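Local coordinates for D,D-dipeptidase/D,D-carboxypeptidase (Enterococcus faecalis, PDB 4MUQ), which is a zinc-dependent D,D-peptidase of vancomycin resistance, probably cleaving D-Ala-D-Ala dipeptides and trimming the terminal D-Ala of cell-wall precursors, at residues F130-R140 with S163-Y171. Sequence-based numbering, arbitrary orientation.
With ZN (zinc ion), chain B; LY0 ((2R)-3-[(R)-[(1R)-1-aminoethyl](hydroxy)phosphoryl]-2-methylpropanoic acid), chain C; 2D8 ((2R)-3-[(R)-[(1S)-1-aminoethyl](hydroxy)phosphoryl]-2-methylpropanoic acid), chain D; EDO (1,2-ethanediol), chain E.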
ATOM      1  N   PHE A 130       7.842 -16.922   0.607  1.00 19.97           N
ATOM      2  CA  PHE A 130       6.398 -16.744   0.766  1.00 19.46           C
ATOM      3  C   PHE A 130       5.726 -17.371  -0.452  1.00 17.56           C
ATOM      4  O   PHE A 130       5.324 -16.667  -1.385  1.00 16.40           O
ATOM      5  CB  PHE A 130       6.042 -15.262   0.912  1.00 16.31           C
ATOM      6  CG  PHE A 130       4.753 -15.011   1.658  1.00 15.79           C
ATOM      7  CD1 PHE A 130       4.661 -15.298   3.014  1.00 18.23           C
ATOM      8  CD2 PHE A 130       3.645 -14.489   1.012  1.00 13.40           C
ATOM      9  CE1 PHE A 130       3.474 -15.070   3.710  1.00 15.16           C
ATOM     10  CE2 PHE A 130       2.460 -14.264   1.702  1.00 14.29           C
ATOM     11  CZ  PHE A 130       2.376 -14.551   3.045  1.00 14.88           C
ATOM     12  N   PRO A 131       5.623 -18.704  -0.448  1.00 18.63           N
ATOM     13  CA  PRO A 131       5.197 -19.442  -1.645  1.00 18.77           C
ATOM     14  C   PRO A 131       3.733 -19.234  -2.025  1.00 19.57           C
ATOM     15  O   PRO A 131       2.952 -18.607  -1.307  1.00 18.06           O
ATOM     16  CB  PRO A 131       5.478 -20.913  -1.286  1.00 25.43           C
ATOM     17  CG  PRO A 131       5.548 -20.963   0.203  1.00 21.28           C
ATOM     18  CD  PRO A 131       6.039 -19.601   0.647  1.00 19.62           C
ATOM     19  N   TYR A 132       3.386 -19.758  -3.196  1.00 18.77           N
ATOM     20  CA  TYR A 132       2.036 -19.666  -3.722  1.00 19.25           C
ATOM     21  C   TYR A 132       1.284 -20.949  -3.378  1.00 25.24           C
ATOM     22  O   TYR A 132       0.474 -21.450  -4.167  1.00 32.51           O
ATOM     23  CB  TYR A 132       2.071 -19.426  -5.237  1.00 18.28           C
ATOM     24  CG  TYR A 132       2.579 -18.049  -5.618  1.00 16.50           C
ATOM     25  CD1 TYR A 132       1.699 -16.992  -5.799  1.00 15.23           C
ATOM     26  CD2 TYR A 132       3.945 -17.804  -5.775  1.00 16.33           C
ATOM     27  CE1 TYR A 132       2.147 -15.747  -6.146  1.00 16.17           C
ATOM     28  CE2 TYR A 132       4.407 -16.549  -6.121  1.00 14.96           C
ATOM     29  CZ  TYR A 132       3.497 -15.512  -6.290  1.00 13.68           C
ATOM     30  OH  TYR A 132       3.914 -14.253  -6.636  1.00 15.08           O
ATOM     31  N   ASP A 133       1.584 -21.480  -2.193  1.00 21.10           N
ATOM     32  CA  ASP A 133       0.929 -22.657  -1.640  1.00 23.47           C
ATOM     33  C   ASP A 133       0.654 -22.462  -0.164  1.00 24.52           C
ATOM     34  O   ASP A 133       1.223 -21.571   0.467  1.00 23.64           O
ATOM     35  CB  ASP A 133       1.833 -23.877  -1.773  1.00 27.52           C
ATOM     36  CG  ASP A 133       2.154 -24.195  -3.194  1.00 48.96           C
ATOM     37  OD1 ASP A 133       1.209 -24.546  -3.920  1.00 43.51           O
ATOM     38  OD2 ASP A 133       3.338 -24.082  -3.577  1.00 29.38           O
ATOM     39  N   GLY A 134      -0.221 -23.298   0.377  1.00 24.80           N
ATOM     40  CA  GLY A 134      -0.439 -23.360   1.811  1.00 25.37           C
ATOM     41  C   GLY A 134      -0.881 -22.054   2.438  1.00 23.64           C
ATOM     42  O   GLY A 134      -1.568 -21.242   1.811  1.00 22.30           O
ATOM     43  N   ILE A 135      -0.462 -21.859   3.684  1.00 24.79           N
ATOM     44  CA  ILE A 135      -0.899 -20.729   4.493  1.00 22.84           C
ATOM     45  C   ILE A 135      -0.518 -19.381   3.885  1.00 22.49           C
ATOM     46  O   ILE A 135      -1.280 -18.421   3.982  1.00 19.79           O
ATOM     47  CB  ILE A 135      -0.385 -20.856   5.959  1.00 24.01           C
ATOM     48  CG1 ILE A 135      -1.078 -19.839   6.866  1.00 26.55           C
ATOM     49  CG2 ILE A 135       1.135 -20.730   6.030  1.00 30.40           C
ATOM     50  CD1 ILE A 135      -2.579 -20.052   6.975  1.00 28.83           C
ATOM     51  N   CYS A 136       0.648 -19.307   3.246  1.00 20.37           N
ATOM     52  CA  CYS A 136       1.082 -18.055   2.637  1.00 18.27           C
ATOM     53  C   CYS A 136       0.154 -17.656   1.501  1.00 17.24           C
ATOM     54  O   CYS A 136      -0.149 -16.475   1.316  1.00 17.85           O
ATOM     55  CB  CYS A 136       2.519 -18.147   2.128  1.00 20.18           C
ATOM     56  SG  CYS A 136       3.731 -18.388   3.428  1.00 22.24           S
ATOM     57  N   ASP A 137      -0.311 -18.645   0.744  1.00 19.39           N
ATOM     58  CA  ASP A 137      -1.241 -18.354  -0.340  1.00 21.02           C
ATOM     59  C   ASP A 137      -2.646 -18.056   0.180  1.00 17.68           C
ATOM     60  O   ASP A 137      -3.384 -17.284  -0.439  1.00 20.56           O
ATOM     61  CB  ASP A 137      -1.292 -19.479  -1.367  1.00 22.71           C
ATOM     62  CG  ASP A 137      -1.713 -18.979  -2.732  1.00 22.75           C
ATOM     63  OD1 ASP A 137      -1.142 -17.967  -3.189  1.00 20.93           O
ATOM     64  OD2 ASP A 137      -2.631 -19.574  -3.331  1.00 29.45           O
ATOM     65  N   GLU A 138      -3.010 -18.646   1.312  1.00 19.17           N
ATOM     66  CA  GLU A 138      -4.253 -18.267   1.979  1.00 21.21           C
ATOM     67  C   GLU A 138      -4.215 -16.792   2.358  1.00 20.13           C
ATOM     68  O   GLU A 138      -5.193 -16.065   2.165  1.00 19.81           O
ATOM     69  CB  GLU A 138      -4.488 -19.114   3.231  1.00 22.13           C
ATOM     70  CG  GLU A 138      -4.933 -20.540   2.954  1.00 25.87           C
ATOM     71  CD  GLU A 138      -5.472 -21.226   4.200  1.00 32.21           C
ATOM     72  OE1 GLU A 138      -4.979 -22.322   4.536  1.00 49.61           O
ATOM     73  OE2 GLU A 138      -6.393 -20.674   4.841  1.00 41.79           O
ATOM     74  N   PHE A 139      -3.083 -16.335   2.882  1.00 17.25           N
ATOM     75  CA  PHE A 139      -2.924 -14.917   3.152  1.00 16.11           C
ATOM     76  C   PHE A 139      -3.088 -14.099   1.873  1.00 15.81           C
ATOM     77  O   PHE A 139      -3.816 -13.093   1.839  1.00 15.62           O
ATOM     78  CB  PHE A 139      -1.558 -14.602   3.786  1.00 17.40           C
ATOM     79  CG  PHE A 139      -1.362 -13.134   4.052  1.00 16.15           C
ATOM     80  CD1 PHE A 139      -1.680 -12.597   5.293  1.00 18.51           C
ATOM     81  CD2 PHE A 139      -0.899 -12.286   3.057  1.00 14.07           C
ATOM     82  CE1 PHE A 139      -1.537 -11.235   5.539  1.00 17.93           C
ATOM     83  CE2 PHE A 139      -0.766 -10.921   3.283  1.00 13.31           C
ATOM     84  CZ  PHE A 139      -1.077 -10.399   4.535  1.00 16.48           C
ATOM     85  N   ARG A 140      -2.365 -14.506   0.833  1.00 14.94           N
ATOM     86  CA  ARG A 140      -2.322 -13.753  -0.408  1.00 15.62           C
ATOM     87  C   ARG A 140      -3.715 -13.633  -1.011  1.00 17.24           C
ATOM     88  O   ARG A 140      -4.086 -12.569  -1.519  1.00 19.75           O
ATOM     89  CB  ARG A 140      -1.335 -14.410  -1.381  1.00 16.33           C
ATOM     90  CG  ARG A 140      -1.187 -13.714  -2.711  1.00 17.18           C
ATOM     91  CD  ARG A 140      -0.275 -14.524  -3.610  1.00 17.07           C
ATOM     92  NE  ARG A 140       1.141 -14.398  -3.250  1.00 14.36           N
ATOM     93  CZ  ARG A 140       1.848 -15.356  -2.649  1.00 15.18           C
ATOM     94  NH1 ARG A 140       1.285 -16.500  -2.295  1.00 16.96           N
ATOM     95  NH2 ARG A 140       3.134 -15.166  -2.386  1.00 15.14           N
ATOM     96  N   SER A 163      11.436  -6.416  -9.860  1.00 11.94           N
ATOM     97  CA  SER A 163      11.185  -7.811 -10.201  1.00 12.56           C
ATOM     98  C   SER A 163      10.075  -8.408  -9.341  1.00 11.60           C
ATOM     99  O   SER A 163       9.747  -7.903  -8.277  1.00 11.49           O
ATOM    100  CB  SER A 163      12.465  -8.615 -10.025  1.00 13.98           C
ATOM    101  OG  SER A 163      13.382  -8.306 -11.055  1.00 15.28           O
ATOM    102  N   HIS A 164       9.490  -9.488  -9.845  1.00 12.11           N
ATOM    103  CA  HIS A 164       8.532 -10.312  -9.117  1.00 11.72           C
ATOM    104  C   HIS A 164       8.983 -10.538  -7.665  1.00 11.54           C
ATOM    105  O   HIS A 164      10.072 -11.074  -7.436  1.00 12.56           O
ATOM    106  CB  HIS A 164       8.454 -11.646  -9.853  1.00 13.71           C
ATOM    107  CG  HIS A 164       7.550 -12.663  -9.231  1.00 13.16           C
ATOM    108  ND1 HIS A 164       7.703 -14.005  -9.480  1.00 14.63           N
ATOM    109  CD2 HIS A 164       6.487 -12.547  -8.398  1.00 12.21           C
ATOM    110  CE1 HIS A 164       6.775 -14.684  -8.823  1.00 14.58           C
ATOM    111  NE2 HIS A 164       6.014 -13.824  -8.176  1.00 13.14           N
ATOM    112  N   GLU A 165       8.135 -10.162  -6.707  1.00 10.51           N
ATOM    113  CA  GLU A 165       8.402 -10.424  -5.286  1.00 10.56           C
ATOM    114  C   GLU A 165       7.197 -11.099  -4.639  1.00 11.40           C
ATOM    115  O   GLU A 165       6.190 -10.464  -4.374  1.00 13.25           O
ATOM    116  CB  GLU A 165       8.759  -9.137  -4.544  1.00 12.03           C
ATOM    117  CG  GLU A 165      10.014  -8.459  -5.071  1.00 14.04           C
ATOM    118  CD  GLU A 165      10.567  -7.458  -4.099  1.00 15.17           C
ATOM    119  OE1 GLU A 165       9.765  -6.952  -3.278  1.00 15.64           O
ATOM    120  OE2 GLU A 165      11.779  -7.210  -4.169  1.00 19.71           O
ATOM    121  N   PRO A 166       7.288 -12.402  -4.388  1.00 11.42           N
ATOM    122  CA  PRO A 166       6.170 -13.096  -3.738  1.00 13.22           C
ATOM    123  C   PRO A 166       5.799 -12.546  -2.355  1.00 12.81           C
ATOM    124  O   PRO A 166       4.657 -12.728  -1.921  1.00 11.38           O
ATOM    125  CB  PRO A 166       6.689 -14.528  -3.622  1.00 14.79           C
ATOM    126  CG  PRO A 166       7.579 -14.692  -4.849  1.00 14.33           C
ATOM    127  CD  PRO A 166       8.268 -13.341  -4.966  1.00 12.78           C
ATOM    128  N   TRP A 167       6.740 -11.868  -1.696  1.00 10.92           N
ATOM    129  CA  TRP A 167       6.655 -11.609  -0.251  1.00 11.52           C
ATOM    130  C   TRP A 167       6.205 -10.217   0.170  1.00 10.86           C
ATOM    131  O   TRP A 167       5.956 -10.010   1.353  1.00 10.85           O
ATOM    132  CB  TRP A 167       8.026 -11.840   0.389  1.00 12.26           C
ATOM    133  CG  TRP A 167       9.080 -10.953  -0.228  1.00 12.87           C
ATOM    134  CD1 TRP A 167       9.335  -9.639   0.068  1.00 13.49           C
ATOM    135  CD2 TRP A 167       9.997 -11.312  -1.273  1.00 12.52           C
ATOM    136  NE1 TRP A 167      10.350  -9.165  -0.729  1.00 14.60           N
ATOM    137  CE2 TRP A 167      10.779 -10.172  -1.555  1.00 17.05           C
ATOM    138  CE3 TRP A 167      10.227 -12.487  -1.999  1.00 15.21           C
ATOM    139  CZ2 TRP A 167      11.772 -10.172  -2.537  1.00 15.95           C
ATOM    140  CZ3 TRP A 167      11.224 -12.488  -2.973  1.00 18.46           C
ATOM    141  CH2 TRP A 167      11.971 -11.328  -3.241  1.00 17.56           C
ATOM    142  N   HIS A 168       6.154  -9.265  -0.762  1.00  9.62           N
ATOM    143  CA  HIS A 168       5.953  -7.852  -0.431  1.00  9.38           C
ATOM    144  C   HIS A 168       4.508  -7.414  -0.644  1.00  9.23           C
ATOM    145  O   HIS A 168       3.983  -7.465  -1.766  1.00 10.52           O
ATOM    146  CB  HIS A 168       6.936  -6.989  -1.241  1.00  9.97           C
ATOM    147  CG  HIS A 168       6.795  -5.515  -1.017  1.00  8.84           C
ATOM    148  ND1 HIS A 168       7.788  -4.747  -0.439  1.00 10.63           N
ATOM    149  CD2 HIS A 168       5.801  -4.660  -1.352  1.00  9.66           C
ATOM    150  CE1 HIS A 168       7.395  -3.483  -0.409  1.00 12.07           C
ATOM    151  NE2 HIS A 168       6.198  -3.406  -0.965  1.00  9.69           N
ATOM    152  N   PHE A 169       3.872  -6.972   0.440  1.00  8.53           N
ATOM    153  CA  PHE A 169       2.460  -6.583   0.386  1.00  9.66           C
ATOM    154  C   PHE A 169       2.296  -5.130   0.768  1.00  9.25           C
ATOM    155  O   PHE A 169       2.964  -4.628   1.666  1.00  9.98           O
ATOM    156  CB  PHE A 169       1.622  -7.500   1.291  1.00 10.41           C
ATOM    157  CG  PHE A 169       1.505  -8.883   0.751  1.00 11.15           C
ATOM    158  CD1 PHE A 169       0.407  -9.241  -0.018  1.00 13.39           C
ATOM    159  CD2 PHE A 169       2.527  -9.801   0.928  1.00 11.61           C
ATOM    160  CE1 PHE A 169       0.295 -10.515  -0.567  1.00 14.60           C
ATOM    161  CE2 PHE A 169       2.432 -11.072   0.375  1.00 14.49           C
ATOM    162  CZ  PHE A 169       1.307 -11.426  -0.375  1.00 15.61           C
ATOM    163  N   ARG A 170       1.397  -4.456   0.062  1.00  8.52           N
ATOM    164  CA  ARG A 170       1.158  -3.030   0.257  1.00  9.32           C
ATOM    165  C   ARG A 170      -0.284  -2.791   0.677  1.00  8.25           C
ATOM    166  O   ARG A 170      -1.212  -3.316   0.043  1.00  9.55           O
ATOM    167  CB  ARG A 170       1.461  -2.287  -1.054  1.00  9.33           C
ATOM    168  CG  ARG A 170       0.883  -0.869  -1.165  1.00  9.18           C
ATOM    169  CD  ARG A 170       1.467   0.114  -0.168  1.00  8.99           C
ATOM    170  NE  ARG A 170       0.675   1.343  -0.216  1.00  8.96           N
ATOM    171  CZ  ARG A 170       0.923   2.369  -1.023  1.00 10.44           C
ATOM    172  NH1 ARG A 170       1.977   2.360  -1.827  1.00 10.05           N
ATOM    173  NH2 ARG A 170       0.106   3.423  -1.016  1.00  9.75           N
ATOM    174  N   TYR A 171      -0.474  -2.039   1.757  1.00  8.81           N
ATOM    175  CA  TYR A 171      -1.815  -1.631   2.155  1.00  8.35           C
ATOM    176  C   TYR A 171      -2.243  -0.409   1.355  1.00  8.91           C
ATOM    177  O   TYR A 171      -1.561   0.626   1.386  1.00 10.07           O
ATOM    178  CB  TYR A 171      -1.846  -1.300   3.638  1.00 10.11           C
ATOM    179  CG  TYR A 171      -3.217  -0.937   4.144  1.00 10.65           C
ATOM    180  CD1 TYR A 171      -4.127  -1.924   4.464  1.00 12.21           C
ATOM    181  CD2 TYR A 171      -3.591   0.391   4.299  1.00 12.03           C
ATOM    182  CE1 TYR A 171      -5.385  -1.601   4.934  1.00 14.17           C
ATOM    183  CE2 TYR A 171      -4.848   0.728   4.782  1.00 13.92           C
ATOM    184  CZ  TYR A 171      -5.737  -0.279   5.093  1.00 14.40           C
ATOM    185  OH  TYR A 171      -6.998   0.029   5.565  1.00 16.77           O
TER
HETATM  186 ZN    ZN B 301       9.365  -5.241   0.819  0.66 10.28          ZN
HETATM  187  P   LY0 C 302      11.819  -5.302  -0.653  0.50 38.18           P
HETATM  188  C1  LY0 C 302      14.383  -5.253  -0.077  0.50 15.46           C
HETATM  189  N1  LY0 C 302      13.676  -7.077  -1.359  0.50 13.59           N
HETATM  190  C2  LY0 C 302      13.293  -6.290  -0.255  0.50 37.53           C
HETATM  191  C4  LY0 C 302      12.096  -4.330  -2.161  0.50 14.68           C
HETATM  192  C5  LY0 C 302      11.232  -3.112  -2.276  0.50  9.33           C
HETATM  193  C6  LY0 C 302      11.814  -1.982  -1.441  0.50  8.65           C
HETATM  194  C7  LY0 C 302      11.124  -2.739  -3.744  0.50  8.72           C
HETATM  195  O31 LY0 C 302      11.561  -4.311   0.505  0.50  9.88           O
HETATM  196  O32 LY0 C 302      10.565  -6.234  -0.720  0.50  5.61           O
HETATM  197  O61 LY0 C 302      11.021  -1.199  -0.945  0.50 28.15           O
HETATM  198  O62 LY0 C 302      13.024  -1.882  -1.330  0.50  5.57           O
HETATM  199  C4  2D8 D 303      12.087  -4.328  -2.167  0.50 14.51           C
HETATM  200  C5  2D8 D 303      11.228  -3.109  -2.277  0.50 11.43           C
HETATM  201  C6  2D8 D 303      11.813  -1.981  -1.440  0.50 17.69           C
HETATM  202  C7  2D8 D 303      11.123  -2.737  -3.745  0.50 16.13           C
HETATM  203  N1  2D8 D 303      13.074  -7.194   0.692  0.50 16.78           N
HETATM  204  P   2D8 D 303      11.815  -5.301  -0.660  0.50  5.77           P
HETATM  205  C1  2D8 D 303      14.383  -5.287  -0.079  0.50 23.25           C
HETATM  206  C2  2D8 D 303      13.300  -6.306  -0.374  0.50  9.95           C
HETATM  207  O31 2D8 D 303      11.580  -4.314   0.507  0.50 51.75           O
HETATM  208  O32 2D8 D 303      10.565  -6.236  -0.719  0.50 42.59           O
HETATM  209  O61 2D8 D 303      11.021  -1.198  -0.944  0.50  5.05           O
HETATM  210  O62 2D8 D 303      13.024  -1.882  -1.330  0.50 27.78           O
HETATM  211  C1  EDO E 304      12.308  -4.416 -14.076  1.00 35.93           C
HETATM  212  O1  EDO E 304      13.658  -3.947 -14.184  1.00 71.60           O
HETATM  213  C2  EDO E 304      12.226  -5.426 -12.935  1.00 34.63           C
HETATM  214  O2  EDO E 304      12.831  -6.689 -13.266  1.00 22.68           O
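Arg140 reaches across to Pro166 through NH2, which donates to Pro166 O at 2.9 Å, tilted from the carbonyl plane. Arg140 NH2 also donates to Phe130 O at 2.8 Å, while NH1 bonds Pro131 O almost straight, at 170°, and forms a salt bridge to Asp137 OD1 on its anti lone pair. With NE bonded to Gln150, the guanidinium is held along its whole rim, so its rotation is fixed; a bend at chi3 (-76°) turns it toward the three carbonyls it bonds. The Tyr132 ring lies over one of its faces, CE1 3.3 Å above the plane, and Phe130 CE2 lies on the opposite side. The Tyr132 and His164 rings meet rim to rim, with Tyr132 OH hydrogen-bonded to His164 NE2 at 2.6 Å, and Gln150 also bonds this hydroxyl. Deeper, Phe139 points its edge at the face of Phe169, CE2 over the ring centre with planes at 83°, and Phe130 CE2 touches Phe169 CE2 at 3.5 Å, completing an aromatic cluster. Phe169 faces this core, whereas the preceding His168 points away and binds zinc through ND1, and Trp167 NE1 bonds the phosphinate O32. The contact thus backs the active-site strand of this Hedgehog/DD-peptidase fold: helix 134-142 packs against strand 168-171, Phe130 and Phe139 also touch neighbouring strand 113-118, and Phe139 extends the core to helix 49-62.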